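Local coordinates for protein aminopeptidase (Aneurinibacillus sp. AM-1, PDB 5IB9) that probably removes amino acids one at a time from the N-terminus of peptides, as a zinc-dependent aminopeptidase of the M28 family carrying a protease-associated domain, at residues Ile225-Asp230 against Phe266-Ala271; Met297-Met302 against Ser346-Phe351. All coordinates share one frame; numbering follows the deposited sequence.

Contacts 1 and 2 illustrate how neighbouring parallel strands deliver metal ligands at their C-terminal ends. Their centres lie about 9 Å apart, and they are joined through neighbouring strands, 222-228 and 294-300: Gly226 O is 2.7 Å from Leu300 N and Gly226 N is 2.8 Å from Phe298 O, both probable hydrogen bonds. Contact 1 pairs strand with strand and ends in His228; contact 2 packs a strand against a loop and the helical turn that follows it and brings in Asp301. The two residues bind the same zinc ion, to which Asp240 is the third protein ligand, and this ion also holds the inhibitor BES. Asp347 of contact 2 touches both His228 and Phe269 of contact 1.

Contact 1: residues Ile225-Asp230 against Phe266-Ala271; sequences IGSHHD and FITFGA. With ZN (zinc ion), chain C.
Ile225 lies alongside Phe266, both side chains leading the same way, with its CD1 over the ring face in a CH-pi contact, 4.1 Å from the centroid. Its carbonyl accepts the first rung of a parallel ladder, Ile267 N to Ile225 O at 2.8 Å. Gly226 passes close to the Phe269 ring; a side chain here would run into CE2. Ser227 N gives to Ile267 O and Ser227 O takes Phe269 N at 2.7 Å, while OG reaches Thr248 on the helix behind and rests against Thr268 CG2. At His228 the ring swings away from Phe269 and puts NE2 2.0 Å from the zinc ion; ND1 makes weak hydrogen bonds to Asp230 O and OD1. His229 closes the ladder, N to Phe269 O at 2.9 Å, and with CG between backbone N and carbonyl carbon (chi1 52°) its ring folds back so that Phe269 O sits over the centre of one face. Asp230 OD1 and OD2 accept the backbone N-H groups of Glu272 and Glu273. This is the parallel strand pair of a beta-alpha-beta unit, strand 222-228, helix 238-256 and strand 263-269, with a zinc ligand at the C-terminal end of its first strand.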
ATOM      1  N   ILE A 225      13.022 -17.269  -1.891  1.00  9.28           N
ATOM      2  CA  ILE A 225      13.986 -17.103  -3.071  1.00  7.61           C
ATOM      3  C   ILE A 225      13.198 -16.295  -4.043  1.00  8.44           C
ATOM      4  O   ILE A 225      12.126 -16.757  -4.507  1.00  9.06           O
ATOM      5  CB  ILE A 225      14.356 -18.482  -3.615  1.00 11.00           C
ATOM      6  CG1 ILE A 225      14.980 -19.440  -2.541  1.00 12.60           C
ATOM      7  CG2 ILE A 225      15.334 -18.342  -4.784  1.00 11.57           C
ATOM      8  CD1 ILE A 225      13.898 -20.291  -1.790  1.00 14.52           C
ATOM      9  N   GLY A 226      13.743 -15.152  -4.401  1.00  9.12           N
ATOM     10  CA  GLY A 226      12.994 -14.196  -5.267  1.00  9.31           C
ATOM     11  C   GLY A 226      13.806 -13.772  -6.524  1.00  9.82           C
ATOM     12  O   GLY A 226      15.034 -13.881  -6.581  1.00  8.91           O
ATOM     13  N   SER A 227      13.044 -13.196  -7.440  1.00  9.12           N
ATOM     14  CA  SER A 227      13.552 -12.543  -8.678  1.00  6.85           C
ATOM     15  C   SER A 227      12.426 -11.680  -9.126  1.00  9.47           C
ATOM     16  O   SER A 227      11.327 -11.707  -8.561  1.00  9.06           O
ATOM     17  CB  SER A 227      13.963 -13.589  -9.761  1.00  7.78           C
ATOM     18  OG  SER A 227      12.836 -14.491  -9.932  1.00  9.52           O
ATOM     19  N   HIS A 228      12.646 -10.862 -10.155  1.00  8.77           N
ATOM     20  CA  HIS A 228      11.548 -10.054 -10.744  1.00  8.71           C
ATOM     21  C   HIS A 228      11.344 -10.377 -12.216  1.00 11.03           C
ATOM     22  O   HIS A 228      12.317 -10.680 -12.937  1.00  8.54           O
ATOM     23  CB  HIS A 228      11.765  -8.499 -10.543  1.00  8.63           C
ATOM     24  CG  HIS A 228      12.951  -7.897 -11.291  1.00  8.98           C
ATOM     25  ND1 HIS A 228      12.789  -7.284 -12.543  1.00 11.28           N
ATOM     26  CD2 HIS A 228      14.197  -7.663 -10.875  1.00 11.11           C
ATOM     27  CE1 HIS A 228      14.000  -6.774 -12.881  1.00 10.35           C
ATOM     28  NE2 HIS A 228      14.855  -7.014 -11.905  1.00 11.09           N
ATOM     29  N   HIS A 229      10.078 -10.356 -12.605  1.00  9.28           N
ATOM     30  CA  HIS A 229       9.731 -10.767 -13.985  1.00  8.92           C
ATOM     31  C   HIS A 229       9.439  -9.675 -14.982  1.00 10.24           C
ATOM     32  O   HIS A 229       9.217 -10.010 -16.111  1.00 11.13           O
ATOM     33  CB  HIS A 229       8.579 -11.825 -13.966  1.00  9.97           C
ATOM     34  CG  HIS A 229       7.370 -11.411 -13.170  1.00  8.00           C
ATOM     35  ND1 HIS A 229       6.584 -10.290 -13.304  1.00 12.68           N
ATOM     36  CD2 HIS A 229       6.875 -12.106 -12.113  1.00  7.42           C
ATOM     37  CE1 HIS A 229       5.625 -10.304 -12.346  1.00  7.66           C
ATOM     38  NE2 HIS A 229       5.793 -11.434 -11.656  1.00 13.20           N
ATOM     39  N   ASP A 230       9.551  -8.436 -14.528  1.00 10.77           N
ATOM     40  CA  ASP A 230       9.413  -7.296 -15.476  1.00  9.68           C
ATOM     41  C   ASP A 230      10.798  -6.808 -15.912  1.00 10.99           C
ATOM     42  O   ASP A 230      11.831  -7.096 -15.274  1.00 12.97           O
ATOM     43  CB  ASP A 230       8.691  -6.138 -14.808  1.00  9.79           C
ATOM     44  CG  ASP A 230       9.409  -5.525 -13.625  1.00 10.65           C
ATOM     45  OD1 ASP A 230       9.943  -6.251 -12.717  1.00 10.87           O
ATOM     46  OD2 ASP A 230       9.477  -4.277 -13.579  1.00 12.95           O
ATOM     47  N   PHE A 266       9.121 -19.595  -3.385  1.00  9.30           N
ATOM     48  CA  PHE A 266       9.793 -19.145  -4.636  1.00 10.04           C
ATOM     49  C   PHE A 266       8.897 -18.127  -5.257  1.00  9.81           C
ATOM     50  O   PHE A 266       7.702 -18.381  -5.510  1.00 10.17           O
ATOM     51  CB  PHE A 266       9.978 -20.361  -5.574  1.00  9.14           C
ATOM     52  CG  PHE A 266      10.865 -21.458  -5.031  1.00  9.41           C
ATOM     53  CD1 PHE A 266      12.220 -21.393  -5.261  1.00 11.36           C
ATOM     54  CD2 PHE A 266      10.301 -22.447  -4.260  1.00 10.10           C
ATOM     55  CE1 PHE A 266      13.088 -22.330  -4.755  1.00 11.11           C
ATOM     56  CE2 PHE A 266      11.149 -23.513  -3.804  1.00 13.12           C
ATOM     57  CZ  PHE A 266      12.526 -23.423  -4.032  1.00 13.09           C
ATOM     58  N   ILE A 267       9.445 -16.895  -5.451  1.00  8.44           N
ATOM     59  CA  ILE A 267       8.567 -15.809  -5.816  1.00  6.78           C
ATOM     60  C   ILE A 267       9.171 -15.034  -7.006  1.00  9.03           C
ATOM     61  O   ILE A 267      10.391 -14.727  -7.006  1.00  9.70           O
ATOM     62  CB  ILE A 267       8.340 -14.794  -4.619  1.00  8.44           C
ATOM     63  CG1 ILE A 267       7.905 -15.558  -3.395  1.00 10.77           C
ATOM     64  CG2 ILE A 267       7.341 -13.715  -5.084  1.00 10.97           C
ATOM     65  CD1 ILE A 267       7.677 -14.594  -2.215  1.00 12.86           C
ATOM     66  N   THR A 268       8.290 -14.729  -7.982  1.00  9.21           N
ATOM     67  CA  THR A 268       8.737 -13.732  -8.957  1.00  8.27           C
ATOM     68  C   THR A 268       7.907 -12.499  -8.780  1.00  7.24           C
ATOM     69  O   THR A 268       6.685 -12.527  -8.704  1.00  9.22           O
ATOM     70  CB  THR A 268       8.692 -14.297 -10.443  1.00  8.42           C
ATOM     71  OG1 THR A 268       7.344 -14.574 -10.857  1.00 10.31           O
ATOM     72  CG2 THR A 268       9.551 -15.526 -10.449  1.00  9.67           C
ATOM     73  N   PHE A 269       8.602 -11.351  -8.655  1.00  8.44           N
ATOM     74  CA  PHE A 269       7.907 -10.092  -8.323  1.00  7.46           C
ATOM     75  C   PHE A 269       7.617  -9.261  -9.545  1.00  9.33           C
ATOM     76  O   PHE A 269       8.453  -9.210 -10.449  1.00  9.61           O
ATOM     77  CB  PHE A 269       8.772  -9.286  -7.398  1.00  8.21           C
ATOM     78  CG  PHE A 269       9.147  -9.920  -6.100  1.00  7.40           C
ATOM     79  CD1 PHE A 269       8.168 -10.106  -5.085  1.00  8.13           C
ATOM     80  CD2 PHE A 269      10.424 -10.343  -5.824  1.00  8.47           C
ATOM     81  CE1 PHE A 269       8.496 -10.706  -3.858  1.00  9.48           C
ATOM     82  CE2 PHE A 269      10.774 -10.932  -4.594  1.00  8.07           C
ATOM     83  CZ  PHE A 269       9.807 -11.101  -3.640  1.00  9.20           C
ATOM     84  N   GLY A 270       6.471  -8.576  -9.531  1.00  8.07           N
ATOM     85  CA  GLY A 270       6.187  -7.628 -10.625  1.00  8.68           C
ATOM     86  C   GLY A 270       6.654  -6.241 -10.258  1.00  9.33           C
ATOM     87  O   GLY A 270       6.938  -5.913  -9.118  1.00 10.27           O
ATOM     88  N   ALA A 271       6.742  -5.405 -11.303  1.00 10.73           N
ATOM     89  CA  ALA A 271       6.945  -3.934 -11.121  1.00 11.55           C
ATOM     90  C   ALA A 271       8.132  -3.642 -10.323  1.00  9.82           C
ATOM     91  O   ALA A 271       8.188  -2.687  -9.585  1.00 12.09           O
ATOM     92  CB  ALA A 271       5.627  -3.233 -10.607  1.00 12.54           C
TER
HETATM   93 ZN    ZN C1002      16.774  -6.373 -12.038  1.00 13.08          ZN

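Contact 2: residues Met297-Met302 against Ser346-Phe351; sequences MFQLDM and SDHESF. With ZN (zinc ion), chain C; BES (2-(3-amino-2-hydroxy-4-phenyl-butyrylamino)-4-methyl-pentanoic acid), chain H.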
ATOM      1  N   MET A 297      16.090 -14.276   2.947  1.00  8.85           N
ATOM      2  CA  MET A 297      15.503 -13.998   1.653  1.00  8.29           C
ATOM      3  C   MET A 297      16.690 -13.809   0.707  1.00  8.49           C
ATOM      4  O   MET A 297      17.591 -12.977   0.918  1.00 10.41           O
ATOM      5  CB  MET A 297      14.588 -12.720   1.660  1.00 10.83           C
ATOM      6  CG  MET A 297      13.834 -12.430   0.312  1.00  9.32           C
ATOM      7  SD  MET A 297      14.873 -11.494  -0.777  1.00 11.56           S
ATOM      8  CE  MET A 297      13.814 -11.606  -2.224  1.00 12.83           C
ATOM      9  N   PHE A 298      16.722 -14.676  -0.316  1.00  8.71           N
ATOM     10  CA  PHE A 298      17.738 -14.693  -1.423  1.00  9.35           C
ATOM     11  C   PHE A 298      17.139 -14.042  -2.625  1.00 11.62           C
ATOM     12  O   PHE A 298      16.187 -14.538  -3.174  1.00 13.08           O
ATOM     13  CB  PHE A 298      18.144 -16.107  -1.766  1.00 11.91           C
ATOM     14  CG  PHE A 298      18.835 -16.864  -0.658  1.00  9.49           C
ATOM     15  CD1 PHE A 298      20.212 -17.214  -0.843  1.00 11.04           C
ATOM     16  CD2 PHE A 298      18.190 -17.275   0.514  1.00  9.75           C
ATOM     17  CE1 PHE A 298      20.867 -17.928   0.136  1.00 13.42           C
ATOM     18  CE2 PHE A 298      18.884 -18.001   1.509  1.00 11.34           C
ATOM     19  CZ  PHE A 298      20.203 -18.332   1.321  1.00 12.99           C
ATOM     20  N   GLN A 299      17.655 -12.902  -3.061  1.00  7.86           N
ATOM     21  CA  GLN A 299      17.218 -12.219  -4.282  1.00  8.05           C
ATOM     22  C   GLN A 299      18.152 -12.443  -5.475  1.00  8.59           C
ATOM     23  O   GLN A 299      19.375 -12.312  -5.308  1.00 10.04           O
ATOM     24  CB  GLN A 299      17.091 -10.719  -4.012  1.00  9.38           C
ATOM     25  CG  GLN A 299      16.793  -9.913  -5.300  1.00 11.30           C
ATOM     26  CD  GLN A 299      15.356 -10.125  -5.855  1.00  9.76           C
ATOM     27  OE1 GLN A 299      14.563 -10.824  -5.299  1.00  9.78           O
ATOM     28  NE2 GLN A 299      14.999  -9.431  -6.920  1.00 10.72           N
ATOM     29  N   LEU A 300      17.611 -12.956  -6.575  1.00  9.59           N
ATOM     30  CA  LEU A 300      18.476 -13.277  -7.779  1.00  9.26           C
ATOM     31  C   LEU A 300      18.118 -12.248  -8.844  1.00  9.68           C
ATOM     32  O   LEU A 300      16.995 -12.192  -9.344  1.00 10.90           O
ATOM     33  CB  LEU A 300      18.028 -14.682  -8.259  1.00 10.09           C
ATOM     34  CG  LEU A 300      18.230 -15.849  -7.256  1.00  9.58           C
ATOM     35  CD1 LEU A 300      17.409 -16.974  -7.717  1.00 12.19           C
ATOM     36  CD2 LEU A 300      19.709 -16.299  -7.560  1.00 20.25           C
ATOM     37  N   ASP A 301      19.101 -11.386  -9.129  1.00  9.72           N
ATOM     38  CA  ASP A 301      18.860 -10.310 -10.182  1.00 11.53           C
ATOM     39  C   ASP A 301      20.187 -10.143 -10.920  1.00 13.79           C
ATOM     40  O   ASP A 301      21.177  -9.733 -10.294  1.00 12.73           O
ATOM     41  CB  ASP A 301      18.494  -9.066  -9.439  1.00 12.10           C
ATOM     42  CG  ASP A 301      17.801  -7.968 -10.328  1.00 13.54           C
ATOM     43  OD1 ASP A 301      17.799  -8.145 -11.553  1.00 14.72           O
ATOM     44  OD2 ASP A 301      17.139  -7.021  -9.852  1.00 14.61           O
ATOM     45  N   MET A 302      20.130 -10.395 -12.215  1.00 12.86           N
ATOM     46  CA  MET A 302      21.269 -10.367 -13.123  1.00 10.02           C
ATOM     47  C   MET A 302      22.328 -11.390 -12.789  1.00 11.72           C
ATOM     48  O   MET A 302      23.345 -11.058 -12.263  1.00 11.91           O
ATOM     49  CB  MET A 302      21.804  -8.943 -13.199  1.00 11.36           C
ATOM     50  CG  MET A 302      20.814  -8.110 -13.820  1.00 11.76           C
ATOM     51  SD  MET A 302      21.126  -6.308 -13.855  1.00 16.70           S
ATOM     52  CE  MET A 302      22.704  -6.236 -14.667  1.00 21.70           C
ATOM     53  N   SER A 346      17.121  -3.547  -5.540  1.00 13.70           N
ATOM     54  CA  SER A 346      16.390  -4.805  -6.015  1.00 11.96           C
ATOM     55  C   SER A 346      15.516  -5.227  -4.837  1.00 10.85           C
ATOM     56  O   SER A 346      15.483  -4.594  -3.812  1.00 11.53           O
ATOM     57  CB  SER A 346      17.361  -5.889  -6.488  1.00 13.07           C
ATOM     58  OG  SER A 346      16.655  -6.862  -7.248  1.00 11.77           O
ATOM     59  N   ASP A 347      14.762  -6.285  -5.060  1.00 11.24           N
ATOM     60  CA  ASP A 347      13.677  -6.684  -4.131  1.00 10.93           C
ATOM     61  C   ASP A 347      14.144  -7.127  -2.743  1.00 10.55           C
ATOM     62  O   ASP A 347      13.303  -7.079  -1.831  1.00 10.48           O
ATOM     63  CB  ASP A 347      12.836  -7.802  -4.774  1.00 10.56           C
ATOM     64  CG  ASP A 347      12.166  -7.327  -6.075  1.00 11.89           C
ATOM     65  OD1 ASP A 347      11.397  -6.344  -6.018  1.00 10.82           O
ATOM     66  OD2 ASP A 347      12.505  -7.937  -7.137  1.00 11.22           O
ATOM     67  N   HIS A 348      15.440  -7.380  -2.546  1.00 10.53           N
ATOM     68  CA  HIS A 348      15.906  -7.676  -1.174  1.00  9.73           C
ATOM     69  C   HIS A 348      15.655  -6.495  -0.252  1.00 11.10           C
ATOM     70  O   HIS A 348      15.475  -6.700   0.951  1.00 12.20           O
ATOM     71  CB  HIS A 348      17.357  -8.111  -1.138  1.00 11.07           C
ATOM     72  CG  HIS A 348      18.293  -7.087  -1.709  1.00 11.70           C
ATOM     73  ND1 HIS A 348      18.160  -6.535  -2.983  1.00 12.44           N
ATOM     74  CD2 HIS A 348      19.412  -6.574  -1.157  1.00 13.34           C
ATOM     75  CE1 HIS A 348      19.168  -5.655  -3.149  1.00 14.48           C
ATOM     76  NE2 HIS A 348      19.950  -5.695  -2.064  1.00 11.14           N
ATOM     77  N   GLU A 349      15.619  -5.270  -0.781  1.00 11.73           N
ATOM     78  CA  GLU A 349      15.336  -4.074   0.059  1.00 13.18           C
ATOM     79  C   GLU A 349      13.979  -4.138   0.718  1.00 13.36           C
ATOM     80  O   GLU A 349      13.788  -3.556   1.789  1.00 11.92           O
ATOM     81  CB  GLU A 349      15.393  -2.875  -0.839  1.00 15.99           C
ATOM     82  CG  GLU A 349      15.495  -1.526  -0.055  1.00 21.02           C
ATOM     83  CD  GLU A 349      15.898  -0.406  -1.027  1.00 30.04           C
ATOM     84  OE1 GLU A 349      16.924  -0.485  -1.767  1.00 38.14           O
ATOM     85  OE2 GLU A 349      15.165   0.548  -1.074  1.00 29.62           O
ATOM     86  N   SER A 350      13.034  -4.844   0.107  1.00 11.82           N
ATOM     87  CA  SER A 350      11.694  -4.954   0.723  1.00 11.06           C
ATOM     88  C   SER A 350      11.601  -5.828   1.935  1.00 11.44           C
ATOM     89  O   SER A 350      10.721  -5.644   2.783  1.00 13.44           O
ATOM     90  CB  SER A 350      10.739  -5.409  -0.397  1.00 10.42           C
ATOM     91  OG  SER A 350      10.772  -4.445  -1.484  1.00 13.34           O
ATOM     92  N   PHE A 351      12.529  -6.778   1.951  1.00 11.80           N
ATOM     93  CA  PHE A 351      12.581  -7.741   3.092  1.00 10.34           C
ATOM     94  C   PHE A 351      13.533  -7.189   4.133  1.00 12.06           C
ATOM     95  O   PHE A 351      13.225  -7.345   5.322  1.00 12.47           O
ATOM     96  CB  PHE A 351      12.914  -9.150   2.555  1.00 10.75           C
ATOM     97  CG  PHE A 351      11.879  -9.608   1.604  1.00 10.33           C
ATOM     98  CD1 PHE A 351      10.662 -10.118   2.090  1.00 12.87           C
ATOM     99  CD2 PHE A 351      11.971  -9.340   0.230  1.00 11.69           C
ATOM    100  CE1 PHE A 351       9.589 -10.418   1.210  1.00 15.16           C
ATOM    101  CE2 PHE A 351      10.927  -9.664  -0.649  1.00 11.44           C
ATOM    102  CZ  PHE A 351       9.722 -10.213  -0.140  1.00 13.16           C
TER
HETATM  103 ZN    ZN C1002      16.774  -6.373 -12.038  1.00 13.08          ZN
HETATM  104  N2  BES H1007      18.969  -5.218 -11.368  1.00 29.66           N
HETATM  105  C1  BES H1007      18.723  -3.793 -11.149  1.00 27.97           C
HETATM  106  C6  BES H1007      19.538  -3.351  -9.936  1.00 33.25           C
HETATM  107  C7  BES H1007      21.056  -3.283 -10.065  1.00 35.98           C
HETATM  108  C8  BES H1007      21.710  -2.832 -11.239  1.00 34.28           C
HETATM  109  C12 BES H1007      21.826  -3.654  -8.941  1.00 37.64           C
HETATM  110  C9  BES H1007      23.119  -2.762 -11.267  1.00 36.77           C
HETATM  111  C11 BES H1007      23.247  -3.588  -8.973  1.00 37.15           C
HETATM  112  C10 BES H1007      23.880  -3.147 -10.145  1.00 38.14           C
HETATM  113  C2  BES H1007      17.225  -3.545 -10.938  1.00 30.12           C
HETATM  114  O2  BES H1007      16.665  -4.313 -12.002  1.00 16.18           O
HETATM  115  C3  BES H1007      17.023  -2.089 -11.181  1.00 31.36           C
HETATM  116  O3  BES H1007      17.221  -1.666 -12.315  1.00 33.29           O
HETATM  117  N1  BES H1007      16.740  -1.350 -10.165  1.00 31.73           N
HETATM  118  C4  BES H1007      16.616   0.100 -10.346  1.00 32.45           C
HETATM  119  C13 BES H1007      16.277   0.599  -8.953  1.00 32.18           C
HETATM  120  C14 BES H1007      14.941   0.087  -8.404  1.00 36.21           C
HETATM  121  C15 BES H1007      14.774   0.822  -7.080  1.00 33.67           C
HETATM  122  C16 BES H1007      13.744   0.271  -9.338  1.00 31.23           C
HETATM  123  C5  BES H1007      17.933   0.784 -10.690  1.00 38.43           C
HETATM  124  O1  BES H1007      17.901   1.948 -11.187  1.00 42.14           O
HETATM  125  O4  BES H1007      19.035   0.245 -10.484  1.00 34.51           O
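Met297 and Phe351 cross at about a right angle, the Met297 chain running across the Phe351 ring with CG over its face. Met297 CG does the closest touching, 3.6 Å from Phe351 CD2, whereas SD comes in obliquely, 47° off the ring normal, in a Met-aromatic contact. With CG anti to the backbone N (chi1 -175°) and the chain bent at chi2, CE too reaches the rim carbons CD2 and CE2.

Further along the strand, Gln299 lays its CB against His348 CB at 3.9 Å and turns its amide toward the loop that leads into the helix. NE2 there has two acceptors: Ser346 OG at 3.1 Å, tilted out of the amide plane, and Asp347 OD2 at 2.9 Å through a weak, bent bond. The amide and the Asp347 carboxylate stand almost perpendicular, 81° apart. The other oxygen of that carboxylate, OD1, is taken by Ser279. Replacing Gln299 with a leucine would probably leave Ser346 OG and Asp347 OD2 without this donor, the serine hydroxyl then held by Asp301 alone among the groups described here.

Ser346 OG in turn donates to Asp301 OD2 at 2.7 Å, and OD2 accepts on its anti lone pair, the one facing away from OD1. Both carboxylate oxygens bind the zinc ion, OD1 at 2.1 Å and OD2 at 2.3 Å, so the OD2 atom serves metal and serine together. His228 and Asp240 complete the protein ligands, and BES adds N2 and O2.

Ser346, backed by Gln299, thus forms a second shell that probably orients the first-shell ligand Asp301, consistent with the cocatalytic zinc centre of M28 aminopeptidases, here occupied by an inhibitor.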